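Local atomic coordinates of japanin (Rhipicephalus appendiculatus, PDB entry 4BOE), a protein that binds cholesterol in a lipocalin pocket and, as a secreted tick salivary protein, modulates host dendritic cells and blocks their differentiation from monocytes. Residues 76-79 / 80-84; 86-89 / 90-94; 125-128 / 129-132. All coordinates share one frame; numbering follows the deposited sequence. Where two conformers were deposited one is given.

Contact 1: 76-79 / 80-84; sequences VKAS and DYVRD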
loop_
_atom_site.group_PDB
_atom_site.type_symbol
_atom_site.label_atom_id
_atom_site.label_comp_id
_atom_site.label_asym_id
_atom_site.label_seq_id
_atom_site.Cartn_x
_atom_site.Cartn_y
_atom_site.Cartn_z
ATOM N N VAL A 76 -6.307 8.171 6.897
ATOM C CA VAL A 76 -6.994 7.330 5.903
ATOM C C VAL A 76 -8.487 7.293 6.224
ATOM O O VAL A 76 -8.824 7.009 7.353
ATOM C CB VAL A 76 -6.369 5.895 5.840
ATOM C CG1 VAL A 76 -7.163 4.964 4.912
ATOM C CG2 VAL A 76 -4.896 5.951 5.430
ATOM N N LYS A 77 -9.367 7.646 5.256
ATOM C CA LYS A 77 -10.829 7.516 5.394
ATOM C C LYS A 77 -11.217 6.476 4.346
ATOM O O LYS A 77 -11.371 6.773 3.168
ATOM C CB LYS A 77 -11.591 8.841 5.174
ATOM C CG LYS A 77 -11.445 9.811 6.322
ATOM C CD LYS A 77 -12.405 11.024 6.276
ATOM C CE LYS A 77 -12.519 11.716 4.947
ATOM N NZ LYS A 77 -13.317 12.974 5.031
ATOM N N ALA A 78 -11.205 5.242 4.759
ATOM C CA ALA A 78 -11.490 4.125 3.887
ATOM C C ALA A 78 -12.984 3.835 3.826
ATOM O O ALA A 78 -13.709 4.039 4.804
ATOM C CB ALA A 78 -10.740 2.881 4.347
ATOM N N SER A 79 -13.425 3.314 2.674
ATOM C CA SER A 79 -14.812 2.907 2.516
ATOM C C SER A 79 -15.155 1.835 3.553
ATOM O O SER A 79 -14.292 1.153 4.124
ATOM C CB SER A 79 -15.052 2.351 1.116
ATOM O OG SER A 79 -14.373 1.115 0.959
ATOM N N ASP A 80 -16.430 1.700 3.799
ATOM C CA ASP A 80 -16.932 0.700 4.734
ATOM C C ASP A 80 -16.457 -0.711 4.334
ATOM O O ASP A 80 -16.047 -1.498 5.191
ATOM C CB ASP A 80 -18.459 0.783 4.748
ATOM C CG ASP A 80 -19.076 -0.141 5.742
ATOM O OD1 ASP A 80 -19.132 -1.358 5.464
ATOM O OD2 ASP A 80 -19.454 0.333 6.829
ATOM N N TYR A 81 -16.498 -1.015 3.030
ATOM C CA TYR A 81 -16.049 -2.311 2.517
ATOM C C TYR A 81 -14.571 -2.566 2.861
ATOM O O TYR A 81 -14.229 -3.655 3.310
ATOM C CB TYR A 81 -16.250 -2.352 0.968
ATOM C CG TYR A 81 -15.983 -3.724 0.379
ATOM C CD1 TYR A 81 -14.692 -4.144 0.104
ATOM C CD2 TYR A 81 -17.018 -4.636 0.190
ATOM C CE1 TYR A 81 -14.428 -5.450 -0.293
ATOM C CE2 TYR A 81 -16.778 -5.909 -0.300
ATOM C CZ TYR A 81 -15.481 -6.312 -0.566
ATOM O OH TYR A 81 -15.270 -7.604 -0.987
ATOM N N VAL A 82 -13.697 -1.574 2.583
ATOM C CA VAL A 82 -12.250 -1.669 2.824
ATOM C C VAL A 82 -11.947 -1.747 4.329
ATOM O O VAL A 82 -11.069 -2.495 4.738
ATOM C CB VAL A 82 -11.502 -0.507 2.123
ATOM C CG1 VAL A 82 -10.046 -0.418 2.576
ATOM C CG2 VAL A 82 -11.604 -0.640 0.602
ATOM N N ARG A 83 -12.674 -0.976 5.149
ATOM C CA ARG A 83 -12.522 -1.037 6.609
ATOM C C ARG A 83 -13.013 -2.383 7.170
ATOM O O ARG A 83 -12.355 -2.982 8.017
ATOM C CB ARG A 83 -13.280 0.111 7.267
ATOM C CG ARG A 83 -12.630 1.445 7.021
ATOM C CD ARG A 83 -13.261 2.561 7.835
ATOM N NE ARG A 83 -14.511 3.044 7.242
ATOM C CZ ARG A 83 -15.739 2.847 7.721
ATOM N NH1 ARG A 83 -15.927 2.141 8.834
ATOM N NH2 ARG A 83 -16.793 3.350 7.087
ATOM N N ASP A 84 -14.152 -2.864 6.667
ATOM C CA ASP A 84 -14.750 -4.127 7.106
ATOM C C ASP A 84 -13.894 -5.365 6.705
ATOM O O ASP A 84 -13.647 -6.240 7.536
ATOM C CB ASP A 84 -16.188 -4.242 6.494
ATOM C CG ASP A 84 -17.081 -5.372 6.975
ATOM O OD1 ASP A 84 -16.709 -6.046 7.960
ATOM O OD2 ASP A 84 -18.188 -5.546 6.391
#
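The guanidinium of Arg-83 has the CA of Asp-80 over one face, displaced from the centre of the group at a height of 3.5 Å, while Ala-78 O sits at its edge, in the plane. There NE of Arg-83 donates to Ala-78 O at 2.8 Å, tilted out of the carbonyl plane. The bend at chi3 (-79°) folds the arginine back over the start of its own helix and brings NE to that carbonyl; on the way CG of Arg-83 passes 3.6 Å from Ala-78 CB. The same methyl packs on Val-82 CG1. Ser-79 is the N-cap of helix 80-85: its OG, placed between backbone N and carbonyl carbon (chi1 69°), accepts from Val-82 N at 3.2 Å with an N-H...O angle of 164°. Its carbonyl O receives Arg-83 N at 2.9 Å, in the first helical turn. With an alanine here, Val-82 N would probably lose its capping acceptor and the first turn of the helix would be less firmly fixed. On the sheet side Ser-79 pairs through its backbone with Ala-62. Two consecutive carbonyls are thus taken by Arg-83, one by NE and one by its backbone N, while Ser-79 OG caps Val-82 N.

Contact 2: 86-89 / 90-94; sequences LGAK and PDYFI. With CLR (cholesterol), chain C.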
loop_
_atom_site.group_PDB
_atom_site.type_symbol
_atom_site.label_atom_id
_atom_site.label_comp_id
_atom_site.label_asym_id
_atom_site.label_seq_id
_atom_site.Cartn_x
_atom_site.Cartn_y
_atom_site.Cartn_z
ATOM N N LEU A 86 -10.599 -5.469 4.636
ATOM C CA LEU A 86 -9.152 -5.419 4.439
ATOM C C LEU A 86 -8.420 -4.804 5.617
ATOM O O LEU A 86 -7.204 -4.657 5.570
ATOM C CB LEU A 86 -8.863 -4.711 3.101
ATOM C CG LEU A 86 -9.364 -5.498 1.880
ATOM C CD1 LEU A 86 -9.376 -4.682 0.692
ATOM C CD2 LEU A 86 -8.525 -6.742 1.623
ATOM N N GLY A 87 -9.144 -4.527 6.708
ATOM C CA GLY A 87 -8.588 -4.049 7.961
ATOM C C GLY A 87 -7.989 -2.654 7.922
ATOM O O GLY A 87 -7.127 -2.385 8.739
ATOM N N ALA A 88 -8.402 -1.779 6.987
ATOM C CA ALA A 88 -7.828 -0.428 6.937
ATOM C C ALA A 88 -8.117 0.363 8.234
ATOM O O ALA A 88 -9.242 0.343 8.741
ATOM C CB ALA A 88 -8.349 0.339 5.740
ATOM N N LYS A 89 -7.076 1.038 8.762
ATOM C CA LYS A 89 -7.130 1.850 9.981
ATOM C C LYS A 89 -7.319 3.324 9.607
ATOM O O LYS A 89 -7.055 3.695 8.456
ATOM C CB LYS A 89 -5.822 1.698 10.764
ATOM C CG LYS A 89 -5.438 0.269 11.089
ATOM C CD LYS A 89 -6.452 -0.432 11.966
ATOM C CE LYS A 89 -5.964 -1.765 12.478
ATOM N NZ LYS A 89 -6.798 -2.895 11.970
ATOM N N PRO A 90 -7.731 4.175 10.580
ATOM C CA PRO A 90 -7.881 5.598 10.271
ATOM C C PRO A 90 -6.564 6.379 10.198
ATOM O O PRO A 90 -6.555 7.468 9.645
ATOM C CB PRO A 90 -8.825 6.133 11.357
ATOM C CG PRO A 90 -8.880 5.121 12.390
ATOM C CD PRO A 90 -8.293 3.842 11.908
ATOM N N ASP A 91 -5.457 5.820 10.697
ATOM C CA ASP A 91 -4.152 6.484 10.655
ATOM C C ASP A 91 -3.032 5.479 10.568
ATOM O O ASP A 91 -3.136 4.400 11.113
ATOM C CB ASP A 91 -3.877 7.315 11.929
ATOM C CG ASP A 91 -4.926 8.349 12.283
ATOM O OD1 ASP A 91 -4.868 9.469 11.725
ATOM O OD2 ASP A 91 -5.765 8.060 13.160
ATOM N N TYR A 92 -1.943 5.872 9.921
ATOM C CA TYR A 92 -0.734 5.081 9.814
ATOM C C TYR A 92 0.453 5.946 10.121
ATOM O O TYR A 92 0.448 7.129 9.826
ATOM C CB TYR A 92 -0.575 4.513 8.402
ATOM C CG TYR A 92 -1.538 3.396 8.124
ATOM C CD1 TYR A 92 -1.283 2.109 8.572
ATOM C CD2 TYR A 92 -2.754 3.639 7.495
ATOM C CE1 TYR A 92 -2.199 1.085 8.381
ATOM C CE2 TYR A 92 -3.697 2.623 7.327
ATOM C CZ TYR A 92 -3.407 1.348 7.759
ATOM O OH TYR A 92 -4.328 0.364 7.592
ATOM N N PHE A 93 1.483 5.336 10.689
ATOM C CA PHE A 93 2.727 6.016 10.979
ATOM C C PHE A 93 3.596 5.924 9.721
ATOM O O PHE A 93 3.741 4.835 9.162
ATOM C CB PHE A 93 3.385 5.320 12.163
ATOM C CG PHE A 93 4.743 5.826 12.552
ATOM C CD1 PHE A 93 5.065 7.159 12.426
ATOM C CD2 PHE A 93 5.676 4.981 13.108
ATOM C CE1 PHE A 93 6.314 7.628 12.807
ATOM C CE2 PHE A 93 6.926 5.451 13.478
ATOM C CZ PHE A 93 7.236 6.770 13.325
ATOM N N ILE A 94 4.132 7.050 9.263
ATOM C CA ILE A 94 5.013 7.108 8.094
ATOM C C ILE A 94 6.438 6.916 8.613
ATOM O O ILE A 94 6.981 7.799 9.288
ATOM C CB ILE A 94 4.880 8.453 7.321
ATOM C CG1 ILE A 94 3.434 8.621 6.814
ATOM C CG2 ILE A 94 5.890 8.483 6.149
ATOM C CD1 ILE A 94 3.038 10.064 6.519
HETATM C C1 CLR C . -3.762 -6.788 1.448
HETATM C C2 CLR C . -3.603 -8.306 1.459
HETATM C C3 CLR C . -2.215 -8.715 1.904
HETATM C C4 CLR C . -1.904 -8.131 3.266
HETATM C C5 CLR C . -2.144 -6.638 3.339
HETATM C C6 CLR C . -1.214 -5.835 3.840
HETATM C C7 CLR C . -1.333 -4.349 3.962
HETATM C C8 CLR C . -2.771 -3.865 3.819
HETATM C C9 CLR C . -3.444 -4.586 2.629
HETATM C C10 CLR C . -3.492 -6.136 2.815
HETATM C C11 CLR C . -4.816 -3.975 2.289
HETATM C C12 CLR C . -4.790 -2.454 2.140
HETATM C C13 CLR C . -4.198 -1.744 3.370
HETATM C C14 CLR C . -2.799 -2.355 3.596
HETATM C C15 CLR C . -2.166 -1.426 4.638
HETATM C C16 CLR C . -2.641 -0.042 4.194
HETATM C C17 CLR C . -3.784 -0.266 3.174
HETATM C C18 CLR C . -5.129 -1.909 4.589
HETATM C C19 CLR C . -4.591 -6.574 3.808
HETATM C C20 CLR C . -4.856 0.839 3.234
HETATM C C21 CLR C . -5.982 0.640 2.210
HETATM C C22 CLR C . -4.221 2.233 3.080
HETATM C C23 CLR C . -3.212 2.412 1.920
HETATM C C24 CLR C . -2.675 3.810 1.852
HETATM C C25 CLR C . -1.518 4.147 0.935
HETATM C C26 CLR C . -0.830 3.088 0.112
HETATM C C27 CLR C . -1.581 5.486 0.245
HETATM O O1 CLR C . -2.167 -10.145 2.008
HETATM O O HOH W 1 -4.024 -2.201 8.207
#
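Cholesterol's pocket in this lipocalin is bordered in part by Leu-86 and Ala-88 of the loop 86-89 and by Tyr-92 of the strand that follows, where the tyrosine reaches back to Lys-89. The phenol oxygen is the meeting point: Lys-89 N donates to Tyr-92 OH at 3.1 Å with an N-H...O angle of 164°. With CG beside its own backbone N (chi1 -73°), the tyrosine ring is carried back toward the turn, against Lys-89, and its OH also lies 3.6 Å from Ala-88 CA. A water in the ring plane, 2.7 Å from Tyr-92 OH, donates in turn to Gly-87 O and so ties ring to turn a second time. The lysine chain crosses the tyrosine at about a right angle, its CG 3.7 Å from Tyr-92 OH. Bends at chi2 and chi4 then curl it back along the turn, where NZ donates to Gly-87 O at 3.3 Å. Gly-87 itself has positive phi, a conformation that favours glycine. Toward the sterol, Leu-86 O comes within 3.6 Å of cholesterol C18 and Tyr-92 OH within 3.8 Å of cholesterol C16. These are van der Waals approaches that leave the phenol's polar bonds to the turn and water. The turn links helix 80-85 to strand 91-98, which pairs with strands 73-78 and 101-106; Tyr-92 packs on Val-76, and Leu-86 on Leu-45 and Tyr-47 of strand 40-49.

Contact 3: 125-128 / 129-132; sequences RIPE and TINR. With NAG (2-acetamido-2-deoxy-beta-D-glucopyranose), chain B.
Pro-127 and Ile-130 run alongside one another in the same direction, the proline CG 3.6 Å from Ile-130 CD1, and this is the close-packed side of the contact. Ile-126 adds its CG2, 4.1 Å from Ile-130 CG2, and crosses Asn-131 at about a right angle, the same CG2 meeting Asn-131 CB at 4.0 Å. Tyr-122 touches both Pro-127 and Ile-130, while Val-118 and Leu-116 of strand 114-118 meet Ile-126 and Ile-130, so this apolar face is laid against the barrel. The other side, with Glu-128 and Arg-132 exposed, is polar and more open. Asn-131 stands at the border: its CB is packed, but its CG, turned anti to the backbone N (chi1 -174°), carries ND2, joined covalently to C1 of the N-acetylglucosamine at 1.4 Å. One water accepts from Asn-131 ND2 at 3.0 Å and donates to Glu-128 O at 3.2 Å, with a weak further bond to the sugar O7. Backbone bonds of the first helical turn join the segments: Asn-131 N to Pro-127 O at 3.1 Å, and Arg-132 N to Glu-128 O at 2.8 Å. Pro-127 is the N-cap of helix 128-137, an amphipathic first turn packed outside a lipocalin barrel and bearing an N-linked glycan.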
loop_
_atom_site.group_PDB
_atom_site.type_symbol
_atom_site.label_atom_id
_atom_site.label_comp_id
_atom_site.label_asym_id
_atom_site.label_seq_id
_atom_site.Cartn_x
_atom_site.Cartn_y
_atom_site.Cartn_z
ATOM N N ARG A 125 12.522 -4.899 -8.988
ATOM C CA ARG A 125 13.785 -4.841 -8.268
ATOM C C ARG A 125 13.760 -3.775 -7.205
ATOM O O ARG A 125 13.978 -2.595 -7.480
ATOM C CB ARG A 125 15.014 -4.650 -9.201
ATOM C CG ARG A 125 14.782 -3.979 -10.565
ATOM C CD ARG A 125 14.290 -2.534 -10.552
ATOM N NE ARG A 125 14.174 -2.038 -11.933
ATOM C CZ ARG A 125 14.295 -0.768 -12.334
ATOM N NH1 ARG A 125 14.536 0.202 -11.452
ATOM N NH2 ARG A 125 14.168 -0.457 -13.619
ATOM N N ILE A 126 13.547 -4.212 -5.975
ATOM C CA ILE A 126 13.522 -3.326 -4.817
ATOM C C ILE A 126 14.966 -2.901 -4.561
ATOM O O ILE A 126 15.809 -3.772 -4.449
ATOM C CB ILE A 126 12.926 -4.066 -3.570
ATOM C CG1 ILE A 126 11.483 -4.641 -3.845
ATOM C CG2 ILE A 126 12.917 -3.149 -2.340
ATOM C CD1 ILE A 126 10.406 -3.635 -4.061
ATOM N N PRO A 127 15.263 -1.604 -4.432
ATOM C CA PRO A 127 16.644 -1.193 -4.091
ATOM C C PRO A 127 17.089 -1.829 -2.738
ATOM O O PRO A 127 16.247 -2.019 -1.856
ATOM C CB PRO A 127 16.542 0.327 -3.986
ATOM C CG PRO A 127 15.366 0.688 -4.801
ATOM C CD PRO A 127 14.396 -0.433 -4.663
ATOM N N GLU A 128 18.387 -2.172 -2.592
ATOM C CA GLU A 128 18.934 -2.812 -1.378
ATOM C C GLU A 128 18.689 -2.005 -0.105
ATOM O O GLU A 128 18.424 -2.584 0.947
ATOM C CB GLU A 128 20.456 -3.072 -1.493
ATOM C CG GLU A 128 20.815 -4.352 -2.229
ATOM C CD GLU A 128 22.304 -4.644 -2.331
ATOM O OE1 GLU A 128 23.112 -3.862 -1.773
ATOM O OE2 GLU A 128 22.663 -5.662 -2.970
ATOM N N THR A 129 18.790 -0.688 -0.202
ATOM C CA THR A 129 18.598 0.191 0.949
ATOM C C THR A 129 17.161 0.146 1.510
ATOM O O THR A 129 16.987 0.188 2.714
ATOM C CB THR A 129 18.935 1.621 0.560
ATOM O OG1 THR A 129 18.169 1.943 -0.614
ATOM C CG2 THR A 129 20.422 1.820 0.301
ATOM N N ILE A 130 16.148 0.106 0.628
ATOM C CA ILE A 130 14.731 0.060 1.020
ATOM C C ILE A 130 14.451 -1.294 1.578
ATOM O O ILE A 130 13.746 -1.415 2.565
ATOM C CB ILE A 130 13.804 0.366 -0.194
ATOM C CG1 ILE A 130 13.992 1.805 -0.594
ATOM C CG2 ILE A 130 12.309 0.102 0.120
ATOM C CD1 ILE A 130 13.549 2.101 -1.973
ATOM N N ASN A 131 14.980 -2.313 0.926
ATOM C CA ASN A 131 14.814 -3.704 1.352
ATOM C C ASN A 131 15.403 -3.907 2.751
ATOM O O ASN A 131 14.770 -4.512 3.610
ATOM C CB ASN A 131 15.497 -4.650 0.327
ATOM C CG ASN A 131 15.235 -6.074 0.645
ATOM O OD1 ASN A 131 14.073 -6.466 0.786
ATOM N ND2 ASN A 131 16.283 -6.864 0.835
ATOM N N ARG A 132 16.601 -3.362 2.979
ATOM C CA ARG A 132 17.253 -3.410 4.279
ATOM C C ARG A 132 16.402 -2.698 5.350
ATOM O O ARG A 132 16.134 -3.280 6.399
ATOM C CB ARG A 132 18.692 -2.835 4.186
ATOM C CG ARG A 132 19.403 -2.801 5.527
ATOM C CD ARG A 132 20.840 -2.382 5.367
ATOM N NE ARG A 132 21.526 -2.343 6.651
ATOM C CZ ARG A 132 21.918 -3.407 7.356
ATOM N NH1 ARG A 132 21.704 -4.638 6.902
ATOM N NH2 ARG A 132 22.529 -3.246 8.519
HETATM C C1 NAG B . 16.150 -8.258 1.137
HETATM C C2 NAG B . 16.892 -9.133 0.126
HETATM C C3 NAG B . 16.685 -10.593 0.529
HETATM C C4 NAG B . 17.155 -10.809 1.964
HETATM C C5 NAG B . 16.408 -9.854 2.891
HETATM C C6 NAG B . 16.843 -9.934 4.332
HETATM C C7 NAG B . 16.936 -7.992 -2.074
HETATM C C8 NAG B . 16.123 -7.683 -3.295
HETATM N N2 NAG B . 16.399 -8.897 -1.223
HETATM O O3 NAG B . 17.412 -11.416 -0.373
HETATM O O4 NAG B . 16.916 -12.153 2.377
HETATM O O5 NAG B . 16.614 -8.499 2.462
HETATM O O6 NAG B . 18.261 -9.996 4.451
HETATM O O7 NAG B . 17.999 -7.416 -1.840
HETATM O O HOH W 2 18.991 -5.684 0.859
#

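In the fold
Contacts 1 and 2 touch, their centres about 10 Å apart. Val-76 N lies 2.8 Å from Pro-90 O, probably a hydrogen bond from strand 73-78 to the residue just before its neighbour in the sheet, strand 91-98, and Ala-88 CB packs 3.7 Å from Val-82 CG1. Helix 80-85 is thereby joined to the turn that borders the sterol. Contact 2 supplies Leu-86, Ala-88 and Tyr-92 to the pocket, and its Gly-87 is about 6 Å from the side chain of Glu-23, whose N hydrogen-bonds cholesterol; the Val-82 side chain of contact 1 is about 10 Å from it. Contact 3 stands apart at the glycan, its centre about 30 Å from that of contact 1 and about 23 Å from that of contact 2.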